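Local coordinates for protein formate oxidase (PDB 5ZU3) that probably oxidises formate with the help of an 8-formyl-FAD cofactor, as a member of the glucose-methanol-choline (GMC) oxidoreductase family, at residues 69-74 against 448-453; 313-318 against 481-486; 392-397 against 419-424; 404-409 against 504-509. The protein carries 1 engineered substitution. One frame throughout, in Å; residues are numbered along the deposited sequence.

Contact 1 (69-74 against 448-453)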
# COMPACT_ATOMS: atom_id res chain seq x y z
N THR A 69 8.16 0.94 -14.02
CA THR A 69 7.31 -0.25 -14.10
C THR A 69 6.32 -0.07 -15.23
O THR A 69 5.89 1.05 -15.52
CB THR A 69 6.56 -0.63 -12.79
OG1 THR A 69 5.31 0.03 -12.70
CG2 THR A 69 7.35 -0.33 -11.60
N THR A 70 6.01 -1.17 -15.91
CA THR A 70 4.98 -1.19 -16.94
C THR A 70 3.59 -1.23 -16.29
O THR A 70 3.26 -2.19 -15.57
CB THR A 70 5.16 -2.40 -17.87
OG1 THR A 70 6.42 -2.32 -18.54
CG2 THR A 70 4.05 -2.42 -18.92
N MET A 71 2.80 -0.18 -16.54
CA MET A 71 1.46 -0.03 -15.97
C MET A 71 0.46 -0.90 -16.71
O MET A 71 -0.38 -1.57 -16.09
CB MET A 71 1.01 1.44 -16.08
CG MET A 71 1.92 2.43 -15.34
SD MET A 71 1.70 2.31 -13.54
CE MET A 71 3.41 2.27 -13.08
N VAL A 72 0.51 -0.86 -18.02
CA VAL A 72 -0.44 -1.56 -18.88
C VAL A 72 0.36 -2.25 -19.96
O VAL A 72 1.30 -1.66 -20.51
CB VAL A 72 -1.47 -0.59 -19.50
CG1 VAL A 72 -2.38 -1.33 -20.46
CG2 VAL A 72 -2.28 0.12 -18.40
N ARG A 73 0.01 -3.51 -20.25
CA ARG A 73 0.58 -4.23 -21.40
C ARG A 73 -0.55 -5.01 -22.06
O ARG A 73 -0.77 -6.17 -21.72
CB ARG A 73 1.73 -5.15 -20.99
CG ARG A 73 2.40 -5.78 -22.22
CD ARG A 73 3.56 -6.65 -21.85
NE ARG A 73 4.70 -5.79 -21.54
CZ ARG A 73 5.59 -6.06 -20.60
NH1 ARG A 73 6.59 -5.22 -20.37
NH2 ARG A 73 5.51 -7.19 -19.90
N ARG A 74 -1.24 -4.37 -22.99
CA ARG A 74 -2.29 -4.96 -23.82
C ARG A 74 -1.84 -4.92 -25.27
O ARG A 74 -0.91 -4.19 -25.63
CB ARG A 74 -3.61 -4.18 -23.68
CG ARG A 74 -4.24 -4.14 -22.29
CD ARG A 74 -5.34 -3.04 -22.17
NE ARG A 74 -6.23 -3.05 -23.34
CZ ARG A 74 -7.40 -3.67 -23.39
NH1 ARG A 74 -7.83 -4.37 -22.33
NH2 ARG A 74 -8.13 -3.63 -24.49
N LEU A 448 2.53 -4.50 -14.12
CA LEU A 448 1.32 -4.56 -13.31
C LEU A 448 0.13 -5.14 -14.07
O LEU A 448 -0.81 -5.66 -13.46
CB LEU A 448 0.97 -3.15 -12.80
CG LEU A 448 1.97 -2.64 -11.78
CD1 LEU A 448 1.63 -1.22 -11.38
CD2 LEU A 448 1.96 -3.58 -10.58
N ASN A 449 0.17 -5.08 -15.40
CA ASN A 449 -0.85 -5.68 -16.23
C ASN A 449 -2.25 -5.16 -15.88
O ASN A 449 -3.22 -5.92 -15.80
CB ASN A 449 -0.79 -7.20 -16.13
CG ASN A 449 -1.58 -7.87 -17.22
OD1 ASN A 449 -1.69 -7.36 -18.33
ND2 ASN A 449 -2.16 -9.04 -16.90
N PHE A 450 -2.34 -3.85 -15.65
CA PHE A 450 -3.62 -3.22 -15.41
C PHE A 450 -4.48 -3.34 -16.65
O PHE A 450 -4.01 -3.13 -17.78
CB PHE A 450 -3.45 -1.74 -15.07
CG PHE A 450 -2.94 -1.46 -13.68
CD1 PHE A 450 -3.27 -2.29 -12.60
CD2 PHE A 450 -2.18 -0.32 -13.43
CE1 PHE A 450 -2.84 -2.00 -11.33
CE2 PHE A 450 -1.72 -0.03 -12.15
CZ PHE A 450 -2.04 -0.86 -11.11
N PHE A 451 -5.75 -3.65 -16.45
CA PHE A 451 -6.74 -3.60 -17.51
C PHE A 451 -6.50 -4.65 -18.60
O PHE A 451 -6.94 -4.47 -19.74
CB PHE A 451 -6.80 -2.19 -18.10
CG PHE A 451 -7.24 -1.16 -17.11
CD1 PHE A 451 -8.53 -1.19 -16.60
CD2 PHE A 451 -6.38 -0.16 -16.66
CE1 PHE A 451 -8.96 -0.23 -15.68
CE2 PHE A 451 -6.80 0.79 -15.74
CZ PHE A 451 -8.08 0.76 -15.25
N ALA A 452 -5.84 -5.77 -18.25
CA ALA A 452 -5.80 -6.91 -19.17
C ALA A 452 -7.21 -7.32 -19.59
O ALA A 452 -7.44 -7.64 -20.76
CB ALA A 452 -5.09 -8.11 -18.52
N ASN A 453 -8.17 -7.31 -18.66
CA ASN A 453 -9.55 -7.64 -18.97
C ASN A 453 -10.32 -6.37 -19.30
O ASN A 453 -10.30 -5.41 -18.53
CB ASN A 453 -10.22 -8.37 -17.80
CG ASN A 453 -11.48 -9.13 -18.21
OD1 ASN A 453 -12.36 -8.61 -18.92
ND2 ASN A 453 -11.60 -10.37 -17.72
O HOH W 1 -2.38 -4.81 -19.29
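Arg74 runs alongside the loop 448-453 and gives NH1 to the carbonyl of Phe451, NH1 to O 2.7 Å, with that oxygen in the guanidinium plane. A bend at chi3 (45°) swings the head round. Two backbone bonds tie the chains further back: Leu448 N to Thr70 O at 2.8 Å and Phe450 N to Met71 O at 3.0 Å. To one side of these bonds lies an apolar cluster. Met71 and Leu448 run side by side, SD of Met71 4.1 Å from CD1 of Leu448, and the flexible thioether also reaches the Phe450 ring. Branched Val72 crosses Phe450 at about a right angle, its CG2 4.0 Å from Phe450 CB. Water 1 fills the polar side, accepting from Arg73 N and donating to Asn449 OD1 (2.8 Å) and to Phe450 O.

Farther out, Arg74 also pairs with Asp76 and Asp454, and Arg73 with Glu78. Phe451 sends its ring between helices 454-473 and 494-504, a place suited to a large apolar group. In the hairpin 67-73/78-81 two successive residues, Met71 and Val72, are set against the single residue Arg79, which makes a classic beta bulge. Across the contact, residues 449-452 form a type II beta turn, with Phe451 at positive phi (67°), leading into the Asn453 N-cap of helix 454-473.

Contact 2 (313-318 against 481-486)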
# COMPACT_ATOMS: atom_id res chain seq x y z
N VAL A 313 -8.98 15.73 -11.82
CA VAL A 313 -8.91 16.98 -11.08
C VAL A 313 -10.06 17.91 -11.51
O VAL A 313 -10.30 18.10 -12.70
CB VAL A 313 -7.55 17.67 -11.27
CG1 VAL A 313 -7.59 19.12 -10.73
CG2 VAL A 313 -6.44 16.85 -10.59
N LEU A 314 -10.76 18.45 -10.53
CA LEU A 314 -11.70 19.54 -10.74
C LEU A 314 -11.15 20.79 -10.06
O LEU A 314 -10.66 20.73 -8.94
CB LEU A 314 -13.07 19.20 -10.16
CG LEU A 314 -13.70 17.92 -10.69
CD1 LEU A 314 -15.10 17.71 -10.11
CD2 LEU A 314 -13.68 17.89 -12.23
N ARG A 315 -11.22 21.92 -10.76
CA ARG A 315 -11.01 23.21 -10.14
C ARG A 315 -12.30 23.61 -9.42
O ARG A 315 -13.39 23.53 -9.99
CB ARG A 315 -10.63 24.25 -11.19
CG ARG A 315 -10.51 25.63 -10.62
CD ARG A 315 -10.45 26.69 -11.69
NE ARG A 315 -10.20 28.00 -11.12
CZ ARG A 315 -9.05 28.64 -11.23
NH1 ARG A 315 -8.05 28.08 -11.91
NH2 ARG A 315 -8.89 29.84 -10.68
N VAL A 316 -12.18 24.01 -8.16
CA VAL A 316 -13.34 24.31 -7.33
C VAL A 316 -13.24 25.75 -6.86
O VAL A 316 -12.19 26.38 -6.95
CB VAL A 316 -13.47 23.35 -6.14
CG1 VAL A 316 -13.81 21.94 -6.61
CG2 VAL A 316 -12.18 23.33 -5.35
N LYS A 317 -14.38 26.29 -6.41
CA LYS A 317 -14.45 27.65 -5.88
C LYS A 317 -13.35 27.92 -4.86
O LYS A 317 -12.92 27.02 -4.13
CB LYS A 317 -15.82 27.88 -5.27
CG LYS A 317 -16.92 27.97 -6.33
CD LYS A 317 -18.23 28.58 -5.81
CE LYS A 317 -19.20 28.83 -6.97
NZ LYS A 317 -20.28 29.80 -6.65
N ASP A 318 -12.88 29.17 -4.81
CA ASP A 318 -11.81 29.51 -3.87
C ASP A 318 -12.20 29.12 -2.44
O ASP A 318 -13.36 29.27 -2.03
CB ASP A 318 -11.52 31.02 -3.93
CG ASP A 318 -10.98 31.46 -5.28
OD1 ASP A 318 -11.53 31.01 -6.31
OD2 ASP A 318 -10.03 32.27 -5.32
N VAL A 481 -18.08 23.34 -8.27
CA VAL A 481 -17.19 22.97 -9.35
C VAL A 481 -17.11 24.10 -10.37
O VAL A 481 -18.13 24.50 -10.95
CB VAL A 481 -17.64 21.66 -10.01
CG1 VAL A 481 -16.81 21.38 -11.26
CG2 VAL A 481 -17.52 20.53 -9.01
N GLU A 482 -15.90 24.62 -10.58
CA GLU A 482 -15.62 25.63 -11.60
C GLU A 482 -15.24 25.01 -12.95
O GLU A 482 -15.78 25.43 -13.97
CB GLU A 482 -14.54 26.60 -11.11
CG GLU A 482 -15.03 27.48 -9.96
CD GLU A 482 -14.11 28.67 -9.65
OE1 GLU A 482 -12.95 28.69 -10.14
OE2 GLU A 482 -14.57 29.58 -8.91
N SER A 483 -14.27 24.09 -13.00
CA SER A 483 -13.91 23.50 -14.30
C SER A 483 -13.18 22.16 -14.13
O SER A 483 -12.79 21.76 -13.03
CB SER A 483 -13.04 24.46 -15.11
OG SER A 483 -11.86 24.70 -14.39
N GLU A 484 -12.99 21.48 -15.26
CA GLU A 484 -12.24 20.23 -15.31
C GLU A 484 -10.80 20.51 -15.73
O GLU A 484 -10.55 21.35 -16.59
CB GLU A 484 -12.89 19.25 -16.30
CG GLU A 484 -14.30 18.76 -15.94
CD GLU A 484 -14.84 17.74 -16.97
OE1 GLU A 484 -14.30 16.60 -17.05
OE2 GLU A 484 -15.79 18.10 -17.71
N TYR A 485 -9.86 19.79 -15.13
CA TYR A 485 -8.47 19.98 -15.51
C TYR A 485 -7.87 18.65 -15.93
O TYR A 485 -8.13 17.62 -15.30
CB TYR A 485 -7.68 20.58 -14.34
CG TYR A 485 -6.20 20.80 -14.62
CD1 TYR A 485 -5.74 22.00 -15.14
CD2 TYR A 485 -5.27 19.81 -14.32
CE1 TYR A 485 -4.40 22.20 -15.36
CE2 TYR A 485 -3.94 20.01 -14.55
CZ TYR A 485 -3.50 21.21 -15.07
OH TYR A 485 -2.15 21.40 -15.29
N PRO A 486 -7.08 18.62 -17.01
CA PRO A 486 -6.73 19.71 -17.92
C PRO A 486 -7.65 19.86 -19.12
O PRO A 486 -7.44 20.78 -19.90
CB PRO A 486 -5.30 19.35 -18.37
CG PRO A 486 -5.19 17.86 -18.20
CD PRO A 486 -6.32 17.39 -17.29
O HOH W 2 -7.25 15.31 -14.03
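Arg315 and Glu482 meet through their flat groups: OE1 of Glu482 lies at the guanidinium edge, 3.0 Å from NE of Arg315, and the two planes are only 4° apart. The salt bridge is thus made by one nitrogen and one oxygen, with NH1 of Arg315 turning to Thr413 in a weak bond. The Tyr485 ring has CB of its neighbour Pro486, reached through a cis peptide, over the centre of one face, while Tyr485 CB touches Val313 CG1 at 3.9 Å.

Arg315 reaches its partner because CG stands opposite the backbone N (chi1 176°) and the chain stays extended to NE, passing Ser483 OG, which is 3.5 Å from Arg315 CB. The strands that carry this pair, 313-316 and 481-485, run antiparallel, and the register slips by one between Arg315 and Val316. The slip is a classic beta bulge: Arg315 alone is matched by both Glu482 and Ser483, and its O accepts from two amides, Glu482 N at 2.8 Å and Ser483 N at 3.2 Å. On the opposite face Leu314 CD1 packs 3.9 Å from Val481 CG2, branched apolar groups that suit the cover given by helix 454-473. Glu484 lays its CG beside Leu314 and carries its acid on to Tyr468 OH and the backbone N of Met489.

The carboxylate of exposed Glu482 is held through OE1 by one in-plane bond to NE of Arg315, while its OE2 lies 4.2 Å from Asp318 OD1, a like charge. The pair is therefore probably a modest surface interaction added to the backbone bonds.

Contact 3 (392-397 against 419-424)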
# COMPACT_ATOMS: atom_id res chain seq x y z
N PHE A 392 -15.34 0.43 -5.56
CA PHE A 392 -14.32 1.46 -5.62
C PHE A 392 -13.95 1.96 -4.23
O PHE A 392 -14.70 1.79 -3.27
CB PHE A 392 -14.77 2.63 -6.47
CG PHE A 392 -14.78 2.32 -7.92
CD1 PHE A 392 -15.88 1.67 -8.50
CD2 PHE A 392 -13.68 2.63 -8.71
CE1 PHE A 392 -15.88 1.36 -9.86
CE2 PHE A 392 -13.68 2.33 -10.07
CZ PHE A 392 -14.77 1.68 -10.65
N GLU A 393 -12.73 2.50 -4.15
CA GLU A 393 -12.33 3.45 -3.11
C GLU A 393 -12.16 4.80 -3.79
O GLU A 393 -11.33 4.93 -4.70
CB GLU A 393 -11.04 3.05 -2.38
CG GLU A 393 -10.43 4.23 -1.61
CD GLU A 393 -9.34 3.84 -0.57
OE1 GLU A 393 -8.67 4.77 -0.05
OE2 GLU A 393 -9.15 2.65 -0.25
N LEU A 394 -12.96 5.77 -3.39
CA LEU A 394 -12.89 7.12 -3.94
C LEU A 394 -12.24 8.02 -2.90
O LEU A 394 -12.84 8.34 -1.86
CB LEU A 394 -14.28 7.61 -4.34
CG LEU A 394 -15.11 6.64 -5.19
CD1 LEU A 394 -16.46 7.27 -5.52
CD2 LEU A 394 -14.38 6.25 -6.48
N ASP A 395 -11.01 8.42 -3.18
CA ASP A 395 -10.27 9.35 -2.34
C ASP A 395 -10.56 10.74 -2.84
O ASP A 395 -10.39 11.02 -4.03
CB ASP A 395 -8.78 9.04 -2.38
CG ASP A 395 -8.46 7.68 -1.80
OD1 ASP A 395 -9.23 7.24 -0.92
OD2 ASP A 395 -7.46 7.05 -2.25
N PHE A 396 -11.08 11.58 -1.96
CA PHE A 396 -11.34 12.97 -2.30
C PHE A 396 -10.23 13.81 -1.68
O PHE A 396 -10.34 14.25 -0.54
CB PHE A 396 -12.72 13.38 -1.83
CG PHE A 396 -13.81 12.56 -2.44
CD1 PHE A 396 -14.32 12.90 -3.69
CD2 PHE A 396 -14.33 11.47 -1.77
CE1 PHE A 396 -15.33 12.13 -4.27
CE2 PHE A 396 -15.34 10.71 -2.34
CZ PHE A 396 -15.84 11.02 -3.59
N VAL A 397 -9.13 13.96 -2.42
CA VAL A 397 -7.98 14.72 -1.93
C VAL A 397 -8.29 16.20 -2.12
O VAL A 397 -8.69 16.62 -3.21
CB VAL A 397 -6.71 14.30 -2.67
CG1 VAL A 397 -5.50 15.10 -2.19
CG2 VAL A 397 -6.48 12.80 -2.52
N VAL A 419 -9.70 13.73 -7.31
CA VAL A 419 -10.46 12.52 -7.00
C VAL A 419 -9.71 11.34 -7.58
O VAL A 419 -9.50 11.25 -8.79
CB VAL A 419 -11.89 12.58 -7.56
CG1 VAL A 419 -12.66 11.32 -7.16
CG2 VAL A 419 -12.61 13.84 -7.08
N VAL A 420 -9.31 10.42 -6.70
CA VAL A 420 -8.57 9.22 -7.08
C VAL A 420 -9.59 8.09 -7.17
O VAL A 420 -10.03 7.55 -6.15
CB VAL A 420 -7.44 8.92 -6.09
CG1 VAL A 420 -6.48 7.86 -6.64
CG2 VAL A 420 -6.65 10.19 -5.76
N VAL A 421 -10.00 7.73 -8.39
CA VAL A 421 -10.95 6.65 -8.59
C VAL A 421 -10.16 5.34 -8.64
O VAL A 421 -9.49 5.02 -9.63
CB VAL A 421 -11.81 6.86 -9.84
CG1 VAL A 421 -12.78 5.71 -10.00
CG2 VAL A 421 -12.56 8.17 -9.73
N ASP A 422 -10.24 4.59 -7.56
CA ASP A 422 -9.42 3.42 -7.29
C ASP A 422 -10.33 2.19 -7.42
O ASP A 422 -11.26 2.02 -6.62
CB ASP A 422 -8.84 3.56 -5.89
CG ASP A 422 -7.97 2.42 -5.48
OD1 ASP A 422 -8.02 1.34 -6.11
OD2 ASP A 422 -7.27 2.57 -4.46
N LEU A 423 -10.13 1.39 -8.47
CA LEU A 423 -10.87 0.14 -8.63
C LEU A 423 -10.28 -0.91 -7.68
O LEU A 423 -9.16 -1.39 -7.88
CB LEU A 423 -10.83 -0.32 -10.08
CG LEU A 423 -11.31 -1.73 -10.42
CD1 LEU A 423 -12.82 -1.95 -10.13
CD2 LEU A 423 -10.97 -2.09 -11.88
N VAL A 424 -11.00 -1.24 -6.61
CA VAL A 424 -10.42 -2.07 -5.57
C VAL A 424 -10.69 -3.54 -5.79
O VAL A 424 -10.03 -4.38 -5.16
CB VAL A 424 -10.91 -1.64 -4.17
CG1 VAL A 424 -10.34 -0.27 -3.80
CG2 VAL A 424 -12.43 -1.60 -4.11
O HOH W 3 -6.64 4.63 -3.10
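Residues 392-397 and 419-423 pair as antiparallel strands 169° apart in direction, joined by four backbone bonds between Glu393 and Asp422 and between Asp395 and Val420, such as Val420 N to Asp395 O at 2.9 Å. On one face the side chains are apolar. Phe392 swings its ring back across the neighbouring strand, CG lying on the far side from its carbonyl carbon (chi1 -73°), and its CD2 comes 3.5 Å from Val421 CG1, while Leu423 CD1 sits over one ring face. Leu394 lies alongside Val421, CD2 to CG1 3.9 Å, and Phe396 beside Val419, CD1 to CG2 3.9 Å. Beta-branched valines suit strand positions; Leu394, Phe396 and Val419 pack against helix 454-473, and Val419 and Val421 against Phe312.

The other face, toward the cofactor, carries three acids, Glu393, Asp395 and Asp422, beside Val420, the side chain of Asp395 being about 7 Å from the bound 8-formyl-FAD. Water 3 bridges two of them, donating to Asp395 OD2 at 2.7 Å and to Asp422 OD2. Glu393 OE2 accepts from the backbone N of the engineered Lys553, whose NZ makes a long, weak ion pair with Asp395.

Glu393 OE1 and Asp395 OD1 stand 2.7 Å apart, which suggests that one of the groups probably holds a proton, without showing which. Three buried acidic groups would be expected to raise one another's proton affinity, an effect the Lys553 charge could partly relieve.

Contact 4 (404-409 against 504-509). With FAY ([(2R,3S,4R,5R)-5-(6-amino-9H-purin-9-yl)-3,4-dihydroxytetrahydrofuran-2-yl]methyl (2R,3S,4S)-5-(8-formyl-7-methyl-2,4-dioxo-3,4-dihydrobenzo[g]pteridin-10(2H)-yl)-2,3,4-trihydroxypentyl dihydrogen diphosphate), chain D.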
# COMPACT_ATOMS: atom_id res chain seq x y z
N PHE A 404 -0.77 12.28 -8.31
CA PHE A 404 -1.82 11.63 -9.06
C PHE A 404 -2.03 12.26 -10.42
O PHE A 404 -3.07 12.00 -11.04
CB PHE A 404 -3.12 11.64 -8.25
CG PHE A 404 -2.99 11.00 -6.89
CD1 PHE A 404 -3.06 9.63 -6.73
CD2 PHE A 404 -2.80 11.79 -5.76
CE1 PHE A 404 -2.97 9.05 -5.48
CE2 PHE A 404 -2.71 11.21 -4.49
CZ PHE A 404 -2.80 9.83 -4.36
N GLN A 405 -1.09 13.10 -10.88
CA GLN A 405 -1.16 13.80 -12.17
C GLN A 405 0.20 13.69 -12.86
O GLN A 405 0.92 14.67 -13.04
CB GLN A 405 -1.60 15.27 -12.01
CG GLN A 405 -3.02 15.41 -11.48
CD GLN A 405 -4.09 15.05 -12.51
OE1 GLN A 405 -4.64 15.93 -13.17
NE2 GLN A 405 -4.41 13.76 -12.62
N TRP A 406 0.57 12.46 -13.22
CA TRP A 406 1.94 12.20 -13.65
C TRP A 406 2.30 12.91 -14.95
O TRP A 406 3.48 13.05 -15.24
CB TRP A 406 2.15 10.69 -13.82
CG TRP A 406 2.13 9.89 -12.55
CD1 TRP A 406 1.98 10.36 -11.27
CD2 TRP A 406 2.21 8.47 -12.44
NE1 TRP A 406 2.00 9.33 -10.37
CE2 TRP A 406 2.13 8.15 -11.06
CE3 TRP A 406 2.37 7.44 -13.36
CZ2 TRP A 406 2.21 6.85 -10.59
CZ3 TRP A 406 2.43 6.14 -12.90
CH2 TRP A 406 2.34 5.86 -11.52
N HIS A 407 1.32 13.35 -15.75
CA HIS A 407 1.66 13.91 -17.05
C HIS A 407 1.09 15.30 -17.27
O HIS A 407 1.23 15.84 -18.37
CB HIS A 407 1.20 12.98 -18.18
CG HIS A 407 2.02 11.72 -18.26
ND1 HIS A 407 3.27 11.69 -18.83
CD2 HIS A 407 1.78 10.47 -17.79
CE1 HIS A 407 3.76 10.47 -18.74
NE2 HIS A 407 2.88 9.71 -18.11
N PHE A 408 0.46 15.89 -16.26
CA PHE A 408 -0.04 17.25 -16.39
C PHE A 408 0.77 18.19 -15.50
O PHE A 408 1.21 17.79 -14.42
CB PHE A 408 -1.52 17.34 -16.03
CG PHE A 408 -2.37 16.28 -16.70
CD1 PHE A 408 -2.09 15.86 -17.99
CD2 PHE A 408 -3.44 15.69 -16.01
CE1 PHE A 408 -2.86 14.87 -18.60
CE2 PHE A 408 -4.22 14.71 -16.61
CZ PHE A 408 -3.95 14.30 -17.90
N PRO A 409 0.96 19.44 -15.91
CA PRO A 409 1.63 20.40 -15.03
C PRO A 409 0.74 20.77 -13.86
O PRO A 409 -0.48 20.63 -13.91
CB PRO A 409 1.86 21.62 -15.93
CG PRO A 409 1.40 21.23 -17.30
CD PRO A 409 0.46 20.07 -17.14
N ARG A 504 -4.71 7.51 -18.76
CA ARG A 504 -4.65 8.34 -17.58
C ARG A 504 -4.51 7.54 -16.30
O ARG A 504 -4.31 8.15 -15.24
CB ARG A 504 -5.91 9.23 -17.53
CG ARG A 504 -5.95 10.23 -18.67
CD ARG A 504 -7.15 11.12 -18.62
NE ARG A 504 -7.16 12.03 -17.48
CZ ARG A 504 -8.05 13.00 -17.33
NH1 ARG A 504 -8.99 13.19 -18.25
NH2 ARG A 504 -8.00 13.79 -16.26
N CYS A 505 -4.62 6.22 -16.36
CA CYS A 505 -4.55 5.43 -15.14
C CYS A 505 -3.13 5.38 -14.60
O CYS A 505 -2.16 5.59 -15.33
CB CYS A 505 -5.06 4.00 -15.37
SG CYS A 505 -3.96 2.92 -16.34
N GLN A 506 -3.03 5.01 -13.33
CA GLN A 506 -1.76 4.81 -12.64
C GLN A 506 -1.99 3.82 -11.52
O GLN A 506 -3.14 3.49 -11.19
CB GLN A 506 -1.20 6.13 -12.06
CG GLN A 506 -2.08 6.66 -10.96
CD GLN A 506 -1.44 7.76 -10.16
OE1 GLN A 506 -1.35 8.90 -10.61
NE2 GLN A 506 -1.02 7.43 -8.95
N THR A 507 -0.90 3.37 -10.91
CA THR A 507 -1.01 2.55 -9.70
C THR A 507 -1.62 3.36 -8.57
O THR A 507 -1.27 4.52 -8.35
CB THR A 507 0.37 2.03 -9.28
OG1 THR A 507 0.26 1.29 -8.05
CG2 THR A 507 1.35 3.17 -9.08
N ALA A 508 -2.51 2.73 -7.82
CA ALA A 508 -2.96 3.31 -6.56
C ALA A 508 -1.96 3.07 -5.44
O ALA A 508 -2.26 3.40 -4.29
CB ALA A 508 -4.33 2.77 -6.16
N PHE A 509 -0.81 2.48 -5.78
CA PHE A 509 0.31 2.20 -4.87
C PHE A 509 0.03 1.01 -3.93
O PHE A 509 0.51 0.99 -2.80
CB PHE A 509 0.69 3.44 -4.06
CG PHE A 509 0.97 4.69 -4.91
CD1 PHE A 509 2.13 4.79 -5.69
CD2 PHE A 509 0.09 5.77 -4.90
CE1 PHE A 509 2.40 5.93 -6.45
CE2 PHE A 509 0.36 6.91 -5.66
CZ PHE A 509 1.50 6.99 -6.44
P FAY D . 6.07 -3.77 2.86
N1 FAY D . -1.26 2.17 2.03
C2 FAY D . -2.25 2.63 2.88
O2 FAY D . -2.92 1.84 3.57
N3 FAY D . -2.47 3.98 3.01
C4 FAY D . -1.96 4.87 2.10
O4 FAY D . -2.52 5.95 1.94
N5 FAY D . -0.57 5.12 0.14
C6 FAY D . 1.21 5.66 -1.34
C7 FAY D . 2.48 5.41 -1.84
C8 FAY D . 3.06 4.16 -1.62
O8 FAY D . 5.03 2.88 -1.80
C9 FAY D . 2.50 3.31 -0.67
PA FAY D . 8.03 -1.85 2.24
C1' FAY D . 0.75 1.17 0.54
C10 FAY D . -0.47 3.11 1.42
N10 FAY D . 0.52 2.65 0.60
N1A FAY D . 18.55 -4.17 -0.06
O1A FAY D . 8.34 -1.14 0.97
C1B FAY D . 13.94 -2.37 1.84
O1P FAY D . 6.63 -3.99 4.24
C2' FAY D . 1.70 0.75 1.67
O2' FAY D . 2.55 1.82 2.07
C2A FAY D . 18.32 -3.63 1.19
O2A FAY D . 7.31 -0.99 3.24
C2B FAY D . 13.29 -1.07 1.39
O2B FAY D . 14.17 0.05 1.47
O2P FAY D . 5.45 -4.98 2.19
C3' FAY D . 2.57 -0.42 1.26
O3' FAY D . 1.82 -1.47 0.67
N3A FAY D . 17.06 -3.19 1.55
C3B FAY D . 12.11 -1.00 2.33
O3B FAY D . 12.59 -0.44 3.52
O3P FAY D . 7.19 -3.16 1.89
C4' FAY D . 3.36 -0.95 2.46
O4' FAY D . 4.10 0.09 3.07
C4A FAY D . 16.03 -3.30 0.67
C4B FAY D . 11.79 -2.45 2.66
O4B FAY D . 12.86 -3.22 2.13
C4X FAY D . -0.92 4.42 1.28
C5' FAY D . 4.25 -2.07 1.94
O5' FAY D . 4.92 -2.66 3.02
C5A FAY D . 16.25 -3.85 -0.59
C5B FAY D . 10.46 -2.94 2.11
O5B FAY D . 9.42 -2.39 2.89
C5X FAY D . 0.55 4.72 -0.56
C6A FAY D . 17.52 -4.28 -0.97
N6A FAY D . 17.75 -4.56 -2.26
N7A FAY D . 15.08 -3.85 -1.25
C7M FAY D . 3.08 6.45 -2.76
C8A FAY D . 14.12 -3.32 -0.47
C8M FAY D . 4.47 3.94 -2.01
C9A FAY D . 1.22 3.56 -0.17
N9A FAY D . 14.68 -2.98 0.73
O HOH W 4 -5.76 12.00 -15.05
O HOH W 5 -1.22 9.89 -13.38
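Gln506, on the short strand 506-507 of the large mixed sheet, lies across the indole of Trp406 just ahead of an ST turn, in which Thr507 OG1 accepts from Phe509 N at 2.8 Å and is also bonded to Asp306. Gln506 CB sits 3.6 Å from the centroid of the Trp406 six-membered ring, a CH-pi contact over the face. CG then rises between the backbone N and carbonyl carbon (chi1 66°), which carries CD on over the indole, 3.7 Å from Trp406 CE2. At the tip, OE1 meets Phe404 CA at 3.2 Å and takes a bond from water 5, held by Trp406 N; the indole NE1 turns instead to Ala403 O. NE2 returns to Thr507 O, 3.0 Å and nearly straight at 169°, which fixes the amide's rotation. Glutamine suits this place, having CB and a flat amide for the ring, and polar ends for backbone and water.

Water 4 joins Arg504 NE to Gln405 NE2. Thr507 CG2 touches the Trp406 edge. Phe509, part of the cofactor pocket, has Thr507 O over one ring face and Phe404 CE1 at its edge, and the flavin methyl C7M lies 3.4 Å above the opposite face, over its centre.

From the N terminus the chain opens contact 1 at 69-74, contact 2 at 313-318, contact 3 at 392-397 and contact 4 at 404-409. Contact 3 closes first, at 419-424, nested inside the loops of contacts 1 and 2 but crossing contact 4. Contact 1 closes next at 448-453, contact 2 at 481-486 and contact 4 last at 504-509, so contacts 1, 2 and 4 cross one another. Contacts 2, 3 and 4 reach one large mixed sheet through strand 308-316 and its neighbours. Contact 1 joins the hairpin 67-73/78-81 to the start of helix 454-473, and touches contact 4 where Phe451 meets Cys505.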